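Local coordinates for dihydrodipicolinate reductase N-terminus domain-containing protein (Mycobacterium smegmatis, PDB 6IAQ) that binds NADP and acts as a native amine dehydrogenase, a family used for the asymmetric reductive amination of ketones to amines, at residues R9-G14 / T73-A78; S20-M25 / T308-R313; V34-R39 / V60-D65; V101-L106 / A133-T138. All coordinates share one frame; numbering follows the deposited sequence.

Contact 1. Residues R9-G14 / T73-A78; sequences RAVVYG and THPDIA. With NAP (NADP nicotinamide-adenine-dinucleotide phosphate), chain F.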
# COMPACT_ATOMS: atom_id res chain seq x y z
N ARG A 9 17.93 -22.31 -3.35
CA ARG A 9 19.05 -22.39 -4.32
C ARG A 9 18.64 -21.57 -5.55
O ARG A 9 17.57 -21.87 -6.14
CB ARG A 9 19.40 -23.86 -4.61
CG ARG A 9 19.89 -24.65 -3.39
CD ARG A 9 19.91 -26.15 -3.61
NE ARG A 9 20.89 -26.51 -4.63
CZ ARG A 9 20.63 -26.82 -5.90
NH1 ARG A 9 19.38 -26.89 -6.35
NH2 ARG A 9 21.63 -27.15 -6.70
N ALA A 10 19.43 -20.57 -5.90
CA ALA A 10 19.07 -19.60 -6.97
C ALA A 10 20.11 -19.59 -8.10
O ALA A 10 21.31 -19.76 -7.79
CB ALA A 10 18.93 -18.22 -6.36
N VAL A 11 19.66 -19.39 -9.33
CA VAL A 11 20.51 -19.05 -10.51
C VAL A 11 20.27 -17.58 -10.86
O VAL A 11 19.09 -17.18 -11.00
CB VAL A 11 20.23 -19.99 -11.69
CG1 VAL A 11 20.74 -19.43 -13.02
CG2 VAL A 11 20.87 -21.36 -11.44
N VAL A 12 21.33 -16.78 -10.94
CA VAL A 12 21.20 -15.35 -11.35
C VAL A 12 21.36 -15.32 -12.87
O VAL A 12 22.43 -15.72 -13.40
CB VAL A 12 22.07 -14.35 -10.54
CG1 VAL A 12 22.73 -14.97 -9.31
CG2 VAL A 12 23.08 -13.59 -11.36
N TYR A 13 20.25 -15.04 -13.54
CA TYR A 13 20.08 -15.09 -15.00
C TYR A 13 20.26 -13.66 -15.54
O TYR A 13 19.32 -12.81 -15.40
CB TYR A 13 18.71 -15.71 -15.29
CG TYR A 13 18.54 -16.36 -16.64
CD1 TYR A 13 19.22 -15.91 -17.76
CD2 TYR A 13 17.65 -17.40 -16.80
CE1 TYR A 13 19.00 -16.47 -19.00
CE2 TYR A 13 17.45 -17.99 -18.03
CZ TYR A 13 18.14 -17.54 -19.13
OH TYR A 13 17.93 -18.10 -20.36
N GLY A 14 21.43 -13.41 -16.14
CA GLY A 14 21.94 -12.08 -16.48
C GLY A 14 22.73 -11.54 -15.30
O GLY A 14 22.36 -11.83 -14.14
N THR A 73 22.20 -27.73 -12.13
CA THR A 73 22.01 -27.20 -10.75
C THR A 73 20.57 -27.36 -10.24
O THR A 73 20.42 -27.37 -9.00
CB THR A 73 22.48 -25.74 -10.65
OG1 THR A 73 21.63 -24.98 -11.51
CG2 THR A 73 23.94 -25.58 -11.02
N HIS A 74 19.56 -27.45 -11.10
CA HIS A 74 18.12 -27.54 -10.72
C HIS A 74 17.81 -26.62 -9.54
O HIS A 74 17.42 -27.07 -8.45
CB HIS A 74 17.72 -28.98 -10.46
CG HIS A 74 17.66 -29.76 -11.73
ND1 HIS A 74 18.75 -30.49 -12.20
CD2 HIS A 74 16.69 -29.88 -12.66
CE1 HIS A 74 18.41 -31.06 -13.34
NE2 HIS A 74 17.16 -30.68 -13.65
N PRO A 75 17.92 -25.28 -9.73
CA PRO A 75 17.65 -24.34 -8.65
C PRO A 75 16.15 -24.26 -8.33
O PRO A 75 15.34 -24.62 -9.15
CB PRO A 75 18.15 -23.02 -9.25
CG PRO A 75 17.84 -23.16 -10.73
CD PRO A 75 18.19 -24.61 -11.01
N ASP A 76 15.82 -23.73 -7.16
CA ASP A 76 14.43 -23.41 -6.75
C ASP A 76 13.91 -22.20 -7.53
O ASP A 76 12.68 -22.08 -7.68
CB ASP A 76 14.36 -23.08 -5.26
CG ASP A 76 14.76 -24.27 -4.41
OD1 ASP A 76 14.05 -25.23 -4.46
OD2 ASP A 76 15.83 -24.21 -3.74
N ILE A 77 14.82 -21.32 -7.96
CA ILE A 77 14.43 -20.00 -8.54
C ILE A 77 15.53 -19.51 -9.49
O ILE A 77 16.75 -19.54 -9.11
CB ILE A 77 14.11 -18.96 -7.44
CG1 ILE A 77 13.46 -17.68 -7.99
CG2 ILE A 77 15.35 -18.64 -6.63
CD1 ILE A 77 12.01 -17.78 -8.26
N ALA A 78 15.10 -19.04 -10.65
CA ALA A 78 15.90 -18.22 -11.59
C ALA A 78 15.49 -16.76 -11.40
O ALA A 78 14.29 -16.46 -11.44
CB ALA A 78 15.65 -18.66 -13.01
PA NAP F . 22.04 -4.45 -18.31
O1A NAP F . 23.01 -3.93 -17.35
O2A NAP F . 22.13 -4.20 -19.84
O5B NAP F . 21.97 -6.06 -18.04
C5B NAP F . 21.37 -6.97 -18.97
C4B NAP F . 22.07 -8.32 -18.83
O4B NAP F . 21.48 -9.30 -19.67
C3B NAP F . 23.58 -8.30 -19.19
O3B NAP F . 24.23 -8.92 -18.05
C2B NAP F . 23.75 -9.20 -20.41
O2B NAP F . 24.93 -10.03 -20.38
C1B NAP F . 22.59 -10.11 -20.18
N9A NAP F . 22.05 -10.83 -21.33
C8A NAP F . 21.54 -10.35 -22.49
N7A NAP F . 21.09 -11.38 -23.21
C5A NAP F . 21.23 -12.50 -22.47
C6A NAP F . 20.94 -13.95 -22.59
N6A NAP F . 20.37 -14.44 -23.68
N1A NAP F . 21.27 -14.76 -21.58
C2A NAP F . 21.84 -14.33 -20.44
N3A NAP F . 22.15 -13.03 -20.23
C4A NAP F . 21.88 -12.14 -21.23
O3 NAP F . 20.51 -3.97 -17.94
PN NAP F . 19.89 -3.84 -16.41
O1N NAP F . 19.88 -2.43 -15.91
O2N NAP F . 20.46 -4.89 -15.52
O5D NAP F . 18.42 -4.22 -16.93
C5D NAP F . 18.00 -5.51 -17.38
C4D NAP F . 16.55 -5.59 -17.76
O4D NAP F . 15.76 -5.36 -16.55
C3D NAP F . 16.20 -4.56 -18.80
O3D NAP F . 15.33 -5.07 -19.80
C2D NAP F . 15.48 -3.48 -17.98
O2D NAP F . 14.60 -2.73 -18.83
C1D NAP F . 14.82 -4.34 -16.87
N1N NAP F . 14.54 -3.54 -15.65
C2N NAP F . 13.32 -3.60 -15.15
C3N NAP F . 13.01 -2.82 -14.05
C7N NAP F . 11.64 -2.89 -13.41
O7N NAP F . 11.41 -2.05 -12.54
N7N NAP F . 10.75 -3.85 -13.74
C4N NAP F . 13.99 -2.00 -13.49
C5N NAP F . 15.27 -1.97 -14.03
C6N NAP F . 15.50 -2.76 -15.12
P2B NAP F . 26.41 -9.42 -20.38
O1X NAP F . 26.63 -8.71 -19.07
O2X NAP F . 27.32 -10.64 -20.34
O3X NAP F . 26.33 -8.60 -21.68
O HOH W 1 17.19 -26.66 -5.01
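The guanidinium of Arg9 meets the end of helix 66-73 edge-on, with NH1 and NH2 both directed at the carbonyl oxygen of Thr73. NH2 makes the shorter bond to Thr73 O, 2.6 Å, on a lone pair in the carbonyl plane. NH1 also donates to His74 O, coming from above that carbonyl's plane. A bend at chi3 (65°) turns the guanidinium toward the carbonyls of Thr73 and His74. A long, five-hydrogen donor suits this place, because the carbonyls at a helix C-terminus point outward without helical partners. Asp76 meets the same arginine differently: its carboxylate stands nearly perpendicular to the guanidinium, and OD2 takes the backbone N of Arg9 (2.9 Å) through its anti lone pair, while a water joins OD2 to NH1. Further along, compact apolar residues fit the buried sheet. Val11 CG2 rests on Pro75 CG at 3.6 Å, and on the other face Ala10 CB lies against Ile77 CG2 at the same distance. Val11 N donates to Ile77 O (2.9 Å), fixing the parallel register. Beyond Val11, Tyr13 turns its ring edge to the adenine of NADP. Neighbouring parallel strands 9-13 and 77-80, with the cofactor at their C-terminal ends, are the centre of a Rossmann fold.

Contact 2. Residues S20-M25 / T308-R313; sequences SIVAGM and TQMVNR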
# COMPACT_ATOMS: atom_id res chain seq x y z
N SER A 20 23.65 -7.47 -10.57
CA SER A 20 24.83 -7.24 -9.71
C SER A 20 24.35 -6.83 -8.32
O SER A 20 24.87 -7.37 -7.34
CB SER A 20 25.79 -6.24 -10.31
OG SER A 20 26.29 -6.75 -11.55
N ILE A 21 23.36 -5.94 -8.24
CA ILE A 21 22.81 -5.47 -6.93
C ILE A 21 22.05 -6.64 -6.30
O ILE A 21 22.21 -6.90 -5.08
CB ILE A 21 21.91 -4.23 -7.12
CG1 ILE A 21 22.69 -3.08 -7.76
CG2 ILE A 21 21.29 -3.82 -5.80
CD1 ILE A 21 21.82 -1.93 -8.25
N VAL A 22 21.22 -7.30 -7.08
CA VAL A 22 20.35 -8.41 -6.62
C VAL A 22 21.21 -9.51 -5.99
O VAL A 22 20.84 -10.02 -4.92
CB VAL A 22 19.49 -8.93 -7.77
CG1 VAL A 22 18.87 -10.27 -7.43
CG2 VAL A 22 18.43 -7.91 -8.17
N ALA A 23 22.33 -9.86 -6.64
CA ALA A 23 23.21 -10.97 -6.19
C ALA A 23 23.63 -10.71 -4.75
O ALA A 23 23.48 -11.63 -3.91
CB ALA A 23 24.38 -11.12 -7.14
N GLY A 24 24.09 -9.51 -4.43
CA GLY A 24 24.54 -9.11 -3.09
C GLY A 24 23.41 -9.20 -2.08
O GLY A 24 23.67 -9.66 -0.93
N MET A 25 22.19 -8.81 -2.47
CA MET A 25 21.00 -8.89 -1.58
C MET A 25 20.66 -10.37 -1.36
O MET A 25 20.30 -10.71 -0.25
CB MET A 25 19.79 -8.17 -2.18
CG MET A 25 19.94 -6.66 -2.24
SD MET A 25 18.58 -5.90 -3.17
CE MET A 25 19.04 -4.19 -2.96
N THR A 308 15.19 -4.82 -4.49
CA THR A 308 14.58 -5.29 -3.20
C THR A 308 13.25 -5.95 -3.49
O THR A 308 12.96 -6.96 -2.86
CB THR A 308 14.36 -4.18 -2.17
OG1 THR A 308 13.44 -3.22 -2.73
CG2 THR A 308 15.67 -3.57 -1.74
N GLN A 309 12.46 -5.43 -4.43
CA GLN A 309 11.12 -6.02 -4.67
C GLN A 309 11.27 -7.39 -5.31
O GLN A 309 10.58 -8.32 -4.85
CB GLN A 309 10.24 -5.04 -5.42
CG GLN A 309 9.80 -3.89 -4.53
CD GLN A 309 8.92 -2.94 -5.28
OE1 GLN A 309 7.72 -3.12 -5.35
NE2 GLN A 309 9.53 -1.93 -5.87
N MET A 310 12.14 -7.55 -6.31
CA MET A 310 12.35 -8.88 -6.94
C MET A 310 12.85 -9.85 -5.87
O MET A 310 12.37 -10.97 -5.82
CB MET A 310 13.34 -8.84 -8.12
CG MET A 310 13.51 -10.22 -8.74
SD MET A 310 14.10 -10.18 -10.48
CE MET A 310 15.70 -9.46 -10.13
N VAL A 311 13.80 -9.45 -5.04
CA VAL A 311 14.37 -10.33 -3.98
C VAL A 311 13.27 -10.71 -2.99
O VAL A 311 13.09 -11.93 -2.76
CB VAL A 311 15.58 -9.68 -3.31
CG1 VAL A 311 16.04 -10.43 -2.06
CG2 VAL A 311 16.73 -9.55 -4.30
N ASN A 312 12.53 -9.73 -2.47
CA ASN A 312 11.54 -9.94 -1.39
C ASN A 312 10.37 -10.74 -1.97
O ASN A 312 9.64 -11.37 -1.18
CB ASN A 312 11.12 -8.63 -0.73
CG ASN A 312 12.25 -7.93 0.01
OD1 ASN A 312 13.29 -8.52 0.30
ND2 ASN A 312 12.06 -6.65 0.33
N ARG A 313 10.23 -10.80 -3.31
CA ARG A 313 9.19 -11.63 -3.96
C ARG A 313 9.58 -13.12 -4.05
O ARG A 313 8.70 -13.96 -4.30
CB ARG A 313 8.86 -11.13 -5.37
CG ARG A 313 7.87 -9.98 -5.47
CD ARG A 313 6.58 -10.27 -4.73
NE ARG A 313 5.57 -9.25 -4.94
CZ ARG A 313 4.42 -9.18 -4.25
NH1 ARG A 313 4.13 -10.08 -3.30
NH2 ARG A 313 3.57 -8.22 -4.52
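Met25 reaches from helix 17-28 to helix 302-312 with every part of its side chain but CG in contact. Its CB, directed at the partner helix, lies 4.0 Å from Val311 CG2. CG stands anti to the carbonyl carbon (chi1 -68°), and from there the chain runs out extended, which carries the sulfur past Val311 toward the preceding turn. SD comes to 3.8 Å from the backbone N of Thr308, and CE ends 3.6 Å from Thr308 CG2. An unbranched thioether suits this place, since its length and flexibility let it span the gap between the helices, whose axes come within 9.8 Å here. The helices run in roughly the same direction, inclined by 44°. Helix 17-28 is the one that follows the first strand of the Rossmann fold, whereas helix 302-312 belongs to the C-terminal family region, and the two segments, 283 residues apart in the chain, meet on one side of the parallel sheet. One turn before Met25, Val22 spreads its two methyls over different partners: CG1 meets Val311 CG2 at 3.9 Å, and CG2 meets Met310 CE at 3.7 Å. Met310 folds at its last torsion, chi3 65°, swinging CE to the valine, and the two side chains cross at about a right angle. Val22 and Val311, short and beta-branched, meet side by side while the longer methionines reach across from each helix. Thr308 keeps its methyl for Met25, while its hydroxyl is hydrogen-bonded to Thr155 O of the second subunit, whose His157 also packs on Met25.

Contact 3. Residues V34-R39 / V60-D65; sequences VGAIAR and VAVSDD. With NAP (NADP nicotinamide-adenine-dinucleotide phosphate), chain F.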
# COMPACT_ATOMS: atom_id res chain seq x y z
N VAL A 34 23.80 -20.90 -6.91
CA VAL A 34 24.38 -22.16 -7.44
C VAL A 34 24.72 -22.01 -8.92
O VAL A 34 25.34 -22.94 -9.48
CB VAL A 34 23.46 -23.36 -7.18
CG1 VAL A 34 23.21 -23.49 -5.68
CG2 VAL A 34 22.15 -23.28 -7.96
N GLY A 35 24.35 -20.90 -9.55
CA GLY A 35 24.62 -20.72 -10.99
C GLY A 35 24.42 -19.28 -11.44
O GLY A 35 23.79 -18.50 -10.70
N ALA A 36 24.97 -18.93 -12.61
CA ALA A 36 24.96 -17.55 -13.14
C ALA A 36 25.14 -17.61 -14.66
O ALA A 36 26.03 -18.36 -15.15
CB ALA A 36 26.02 -16.73 -12.45
N ILE A 37 24.26 -16.92 -15.39
CA ILE A 37 24.19 -16.94 -16.87
C ILE A 37 24.46 -15.52 -17.39
O ILE A 37 23.85 -14.54 -16.87
CB ILE A 37 22.84 -17.49 -17.34
CG1 ILE A 37 22.52 -18.82 -16.64
CG2 ILE A 37 22.79 -17.60 -18.86
CD1 ILE A 37 21.08 -19.22 -16.74
N ALA A 38 25.39 -15.42 -18.35
CA ALA A 38 25.75 -14.15 -19.02
C ALA A 38 25.84 -14.42 -20.52
O ALA A 38 25.54 -15.56 -20.98
CB ALA A 38 27.05 -13.61 -18.45
N ARG A 39 26.18 -13.38 -21.28
CA ARG A 39 26.22 -13.42 -22.77
C ARG A 39 27.63 -12.98 -23.22
O ARG A 39 28.12 -13.57 -24.17
CB ARG A 39 25.07 -12.57 -23.32
CG ARG A 39 25.08 -12.39 -24.83
CD ARG A 39 23.85 -11.69 -25.33
NE ARG A 39 23.93 -11.62 -26.78
CZ ARG A 39 24.61 -10.71 -27.46
NH1 ARG A 39 25.31 -9.77 -26.83
NH2 ARG A 39 24.60 -10.73 -28.78
N VAL A 60 31.03 -20.31 -8.04
CA VAL A 60 30.04 -20.34 -9.16
C VAL A 60 30.73 -19.75 -10.39
O VAL A 60 31.08 -18.55 -10.36
CB VAL A 60 28.77 -19.55 -8.80
CG1 VAL A 60 27.77 -19.57 -9.92
CG2 VAL A 60 28.13 -20.06 -7.52
N ALA A 61 30.90 -20.56 -11.43
CA ALA A 61 31.53 -20.14 -12.71
C ALA A 61 30.42 -19.66 -13.64
O ALA A 61 29.52 -20.47 -13.95
CB ALA A 61 32.32 -21.28 -13.31
N VAL A 62 30.48 -18.40 -14.08
CA VAL A 62 29.45 -17.85 -15.01
C VAL A 62 29.48 -18.68 -16.29
O VAL A 62 30.59 -18.95 -16.82
CB VAL A 62 29.70 -16.35 -15.29
CG1 VAL A 62 28.74 -15.81 -16.33
CG2 VAL A 62 29.63 -15.53 -14.01
N SER A 63 28.30 -19.05 -16.78
CA SER A 63 28.08 -19.83 -18.00
C SER A 63 27.33 -18.98 -19.02
O SER A 63 26.65 -18.01 -18.63
CB SER A 63 27.32 -21.09 -17.68
OG SER A 63 26.72 -21.63 -18.85
N ASP A 64 27.46 -19.33 -20.30
CA ASP A 64 26.71 -18.68 -21.40
C ASP A 64 25.61 -19.61 -21.88
O ASP A 64 25.01 -19.29 -22.89
CB ASP A 64 27.63 -18.27 -22.56
CG ASP A 64 28.44 -19.43 -23.13
OD1 ASP A 64 28.23 -20.58 -22.70
OD2 ASP A 64 29.34 -19.17 -23.95
N ASP A 65 25.33 -20.68 -21.14
CA ASP A 65 24.40 -21.75 -21.58
C ASP A 65 23.34 -21.95 -20.50
O ASP A 65 23.60 -22.76 -19.56
CB ASP A 65 25.18 -23.02 -21.90
CG ASP A 65 24.38 -24.08 -22.64
OD1 ASP A 65 23.12 -24.07 -22.52
OD2 ASP A 65 25.04 -24.92 -23.29
PA NAP F . 22.04 -4.45 -18.31
O1A NAP F . 23.01 -3.93 -17.35
O2A NAP F . 22.13 -4.20 -19.84
O5B NAP F . 21.97 -6.06 -18.04
C5B NAP F . 21.37 -6.97 -18.97
C4B NAP F . 22.07 -8.32 -18.83
O4B NAP F . 21.48 -9.30 -19.67
C3B NAP F . 23.58 -8.30 -19.19
O3B NAP F . 24.23 -8.92 -18.05
C2B NAP F . 23.75 -9.20 -20.41
O2B NAP F . 24.93 -10.03 -20.38
C1B NAP F . 22.59 -10.11 -20.18
N9A NAP F . 22.05 -10.83 -21.33
C8A NAP F . 21.54 -10.35 -22.49
N7A NAP F . 21.09 -11.38 -23.21
C5A NAP F . 21.23 -12.50 -22.47
C6A NAP F . 20.94 -13.95 -22.59
N6A NAP F . 20.37 -14.44 -23.68
N1A NAP F . 21.27 -14.76 -21.58
C2A NAP F . 21.84 -14.33 -20.44
N3A NAP F . 22.15 -13.03 -20.23
C4A NAP F . 21.88 -12.14 -21.23
O3 NAP F . 20.51 -3.97 -17.94
PN NAP F . 19.89 -3.84 -16.41
O1N NAP F . 19.88 -2.43 -15.91
O2N NAP F . 20.46 -4.89 -15.52
O5D NAP F . 18.42 -4.22 -16.93
C5D NAP F . 18.00 -5.51 -17.38
C4D NAP F . 16.55 -5.59 -17.76
O4D NAP F . 15.76 -5.36 -16.55
C3D NAP F . 16.20 -4.56 -18.80
O3D NAP F . 15.33 -5.07 -19.80
C2D NAP F . 15.48 -3.48 -17.98
O2D NAP F . 14.60 -2.73 -18.83
C1D NAP F . 14.82 -4.34 -16.87
N1N NAP F . 14.54 -3.54 -15.65
C2N NAP F . 13.32 -3.60 -15.15
C3N NAP F . 13.01 -2.82 -14.05
C7N NAP F . 11.64 -2.89 -13.41
O7N NAP F . 11.41 -2.05 -12.54
N7N NAP F . 10.75 -3.85 -13.74
C4N NAP F . 13.99 -2.00 -13.49
C5N NAP F . 15.27 -1.97 -14.03
C6N NAP F . 15.50 -2.76 -15.12
P2B NAP F . 26.41 -9.42 -20.38
O1X NAP F . 26.63 -8.71 -19.07
O2X NAP F . 27.32 -10.64 -20.34
O3X NAP F . 26.33 -8.60 -21.68
O HOH W 2 26.95 -21.03 -13.46
O HOH W 3 23.81 -16.50 -22.37
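Ala38 and Val62 are pressed together more closely than methyls usually are, with Ala38 CB 3.5 Å from Val62 CG1. Val62 lies in a loop that joins the strand through a single bridge, and Ala38 just past the strand's end. CG1 lies anti to the backbone N of Val62 (chi1 175°) and reaches Ala38, while CG2 faces Ala36 CB. The small methyls of Ala36 and Ala38 let the valine's two branches come close to the strand. Val60 CG1 lies 3.5 Å from Gly35 CA. The bridge pairs Ile37 with Ser63: Ser63 N donates almost straight to Ala36 O (2.9 Å, 174°), and Ala38 N returns a bond to Ser63 O. Where the backbones diverge, a water links Ala36 N to Ala61 O. Ser63 also closes an ST turn, its OG accepting from Asp65 N at 2.8 Å, just before Asp65 N-caps helix 66-73. Past the bridge the strand end meets the cofactor. Arg39 N donates to O2X of the 2'-phosphate (3.1 Å), and the extended aliphatic chain of Arg39 lies by the adenine, with Ile37 CG2 also touching the base. Lys43 and the backbone N of Ser40 hydrogen-bond the same cofactor. A backbone N-H given to the 2'-phosphate, held in place by the bridged strand end, is consistent with a site suited to NADP rather than NAD.

Contact 4. Residues V101-L106 / A133-T138; sequences VNAVTL and ATLTGT. With NAP (NADP nicotinamide-adenine-dinucleotide phosphate), chain F.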
# COMPACT_ATOMS: atom_id res chain seq x y z
N VAL A 101 11.66 -24.75 -13.58
CA VAL A 101 12.37 -23.80 -12.67
C VAL A 101 11.49 -22.55 -12.50
O VAL A 101 11.09 -21.93 -13.54
CB VAL A 101 13.78 -23.47 -13.18
CG1 VAL A 101 14.40 -22.33 -12.41
CG2 VAL A 101 14.71 -24.70 -13.13
N ASN A 102 11.16 -22.22 -11.25
CA ASN A 102 10.43 -20.97 -10.90
C ASN A 102 11.27 -19.79 -11.40
O ASN A 102 12.52 -19.86 -11.31
CB ASN A 102 10.22 -20.82 -9.40
CG ASN A 102 9.40 -21.95 -8.80
OD1 ASN A 102 8.27 -22.18 -9.21
ND2 ASN A 102 9.97 -22.65 -7.82
N ALA A 103 10.63 -18.74 -11.90
CA ALA A 103 11.34 -17.55 -12.41
C ALA A 103 10.67 -16.28 -11.89
O ALA A 103 9.45 -16.14 -12.02
CB ALA A 103 11.42 -17.57 -13.92
N VAL A 104 11.47 -15.41 -11.29
CA VAL A 104 11.09 -13.99 -11.02
C VAL A 104 11.93 -13.15 -12.01
O VAL A 104 13.12 -13.46 -12.18
CB VAL A 104 11.31 -13.70 -9.52
CG1 VAL A 104 12.77 -13.72 -9.12
CG2 VAL A 104 10.63 -12.42 -9.12
N THR A 105 11.30 -12.21 -12.70
CA THR A 105 11.97 -11.41 -13.76
C THR A 105 11.63 -9.92 -13.64
O THR A 105 10.48 -9.61 -13.28
CB THR A 105 11.62 -11.94 -15.15
OG1 THR A 105 12.38 -11.22 -16.12
CG2 THR A 105 10.16 -11.85 -15.49
N LEU A 106 12.57 -9.07 -14.03
CA LEU A 106 12.37 -7.60 -14.10
C LEU A 106 11.66 -7.23 -15.39
O LEU A 106 11.34 -6.03 -15.52
CB LEU A 106 13.72 -6.89 -14.00
CG LEU A 106 14.37 -6.99 -12.64
CD1 LEU A 106 15.61 -6.13 -12.60
CD2 LEU A 106 13.38 -6.66 -11.51
N ALA A 133 6.09 -24.96 -12.24
CA ALA A 133 6.88 -23.73 -12.05
C ALA A 133 5.96 -22.49 -12.03
O ALA A 133 4.96 -22.44 -12.81
CB ALA A 133 7.93 -23.60 -13.14
N THR A 134 6.33 -21.50 -11.22
CA THR A 134 5.71 -20.14 -11.22
C THR A 134 6.61 -19.16 -11.99
O THR A 134 7.83 -19.16 -11.73
CB THR A 134 5.44 -19.66 -9.79
OG1 THR A 134 4.62 -20.64 -9.13
CG2 THR A 134 4.80 -18.28 -9.79
N LEU A 135 6.03 -18.37 -12.89
CA LEU A 135 6.70 -17.22 -13.56
C LEU A 135 6.02 -15.92 -13.11
O LEU A 135 4.78 -15.82 -13.20
CB LEU A 135 6.61 -17.35 -15.08
CG LEU A 135 6.97 -18.70 -15.70
CD1 LEU A 135 6.76 -18.64 -17.20
CD2 LEU A 135 8.39 -19.13 -15.39
N THR A 136 6.81 -14.95 -12.65
CA THR A 136 6.28 -13.65 -12.11
C THR A 136 7.17 -12.49 -12.58
O THR A 136 8.37 -12.52 -12.29
CB THR A 136 6.20 -13.69 -10.58
OG1 THR A 136 5.27 -14.71 -10.20
CG2 THR A 136 5.80 -12.34 -10.00
N GLY A 137 6.58 -11.54 -13.28
CA GLY A 137 7.19 -10.22 -13.54
C GLY A 137 7.03 -9.30 -12.34
O GLY A 137 5.88 -9.09 -11.89
N THR A 138 8.14 -8.75 -11.85
CA THR A 138 8.15 -7.78 -10.73
C THR A 138 9.21 -6.72 -11.02
O THR A 138 9.57 -6.54 -12.20
CB THR A 138 8.30 -8.52 -9.41
OG1 THR A 138 8.34 -7.60 -8.32
CG2 THR A 138 9.55 -9.38 -9.37
PA NAP F . 22.04 -4.45 -18.31
O1A NAP F . 23.01 -3.93 -17.35
O2A NAP F . 22.13 -4.20 -19.84
O5B NAP F . 21.97 -6.06 -18.04
C5B NAP F . 21.37 -6.97 -18.97
C4B NAP F . 22.07 -8.32 -18.83
O4B NAP F . 21.48 -9.30 -19.67
C3B NAP F . 23.58 -8.30 -19.19
O3B NAP F . 24.23 -8.92 -18.05
C2B NAP F . 23.75 -9.20 -20.41
O2B NAP F . 24.93 -10.03 -20.38
C1B NAP F . 22.59 -10.11 -20.18
N9A NAP F . 22.05 -10.83 -21.33
C8A NAP F . 21.54 -10.35 -22.49
N7A NAP F . 21.09 -11.38 -23.21
C5A NAP F . 21.23 -12.50 -22.47
C6A NAP F . 20.94 -13.95 -22.59
N6A NAP F . 20.37 -14.44 -23.68
N1A NAP F . 21.27 -14.76 -21.58
C2A NAP F . 21.84 -14.33 -20.44
N3A NAP F . 22.15 -13.03 -20.23
C4A NAP F . 21.88 -12.14 -21.23
O3 NAP F . 20.51 -3.97 -17.94
PN NAP F . 19.89 -3.84 -16.41
O1N NAP F . 19.88 -2.43 -15.91
O2N NAP F . 20.46 -4.89 -15.52
O5D NAP F . 18.42 -4.22 -16.93
C5D NAP F . 18.00 -5.51 -17.38
C4D NAP F . 16.55 -5.59 -17.76
O4D NAP F . 15.76 -5.36 -16.55
C3D NAP F . 16.20 -4.56 -18.80
O3D NAP F . 15.33 -5.07 -19.80
C2D NAP F . 15.48 -3.48 -17.98
O2D NAP F . 14.60 -2.73 -18.83
C1D NAP F . 14.82 -4.34 -16.87
N1N NAP F . 14.54 -3.54 -15.65
C2N NAP F . 13.32 -3.60 -15.15
C3N NAP F . 13.01 -2.82 -14.05
C7N NAP F . 11.64 -2.89 -13.41
O7N NAP F . 11.41 -2.05 -12.54
N7N NAP F . 10.75 -3.85 -13.74
C4N NAP F . 13.99 -2.00 -13.49
C5N NAP F . 15.27 -1.97 -14.03
C6N NAP F . 15.50 -2.76 -15.12
P2B NAP F . 26.41 -9.42 -20.38
O1X NAP F . 26.63 -8.71 -19.07
O2X NAP F . 27.32 -10.64 -20.34
O3X NAP F . 26.33 -8.60 -21.68
O HOH W 4 6.26 -23.32 -7.96
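Asn102 uses its side chain as an extra piece of sheet backbone: OD1 accepts from Thr134 N at 2.9 Å, on a lone pair in the amide plane and nearly straight (171°). With CG beside the backbone N (chi1 -61°), the amide reaches across to the other strand. From there true backbone bonds take over, from Ala103 N to Thr134 O (2.8 Å) through to Thr138 N donating to Thr105 O. On one face Ala103 CB meets Leu135 CD2 at 3.7 Å, a small residue making room for a branched one. On the other, Val104 and Thr138 set their CG2 methyls against each other; the modelled 3.2 Å is shorter than normal contact and doubtful in detail. Thr105 is paired with Gly137 across the strands, and its CG2 lies beside Gly137 CA. At the C-terminal end the nicotinamide carboxamide is held: N7N of NADP donates to Leu106 O (2.9 Å, 168°), while Leu106 CB touches C2N of the nicotinamide ring. Second-shell bonds steady these residues. Asn102 ND2 binds Asp76 O, giving the amide a partner at each end, and the hydroxyls of Thr136 and Thr138 bond to Val325 O and Asp142. The two strands belong to a beta-alpha-beta unit crossing over through helix 118-130. Strand 77-80 flanks them beyond 102-105, and strand 323-324 beyond 134-137, while Met310 of helix 302-312 and Ile314 of helix 314-319 pack on the face that carries Val104.

How the contacts relate
Contacts 1, 3 and 4 all reach one parallel sheet, and each touches NADP. Contact 4 pairs two of its strands by the nicotinamide, contact 1 pairs two more where one of them begins, and contact 3 bonds a loop to the outermost strand 32-37, by the adenine end. Contacts 1 and 3 share neighbouring strands, bonded through Ala10 O and Val34 N, and contacts 1 and 4 join through Ala78 N and Asn102 O. Contact 2 is purely apolar helix packing and reaches contact 4 through Met310, against Leu106 and Thr138. Contacts 2 and 4 are the most buried. Contacts 1 and 3 are buried but include exposed or partly exposed polar residues, such as Arg9, Asp76 and Asp64.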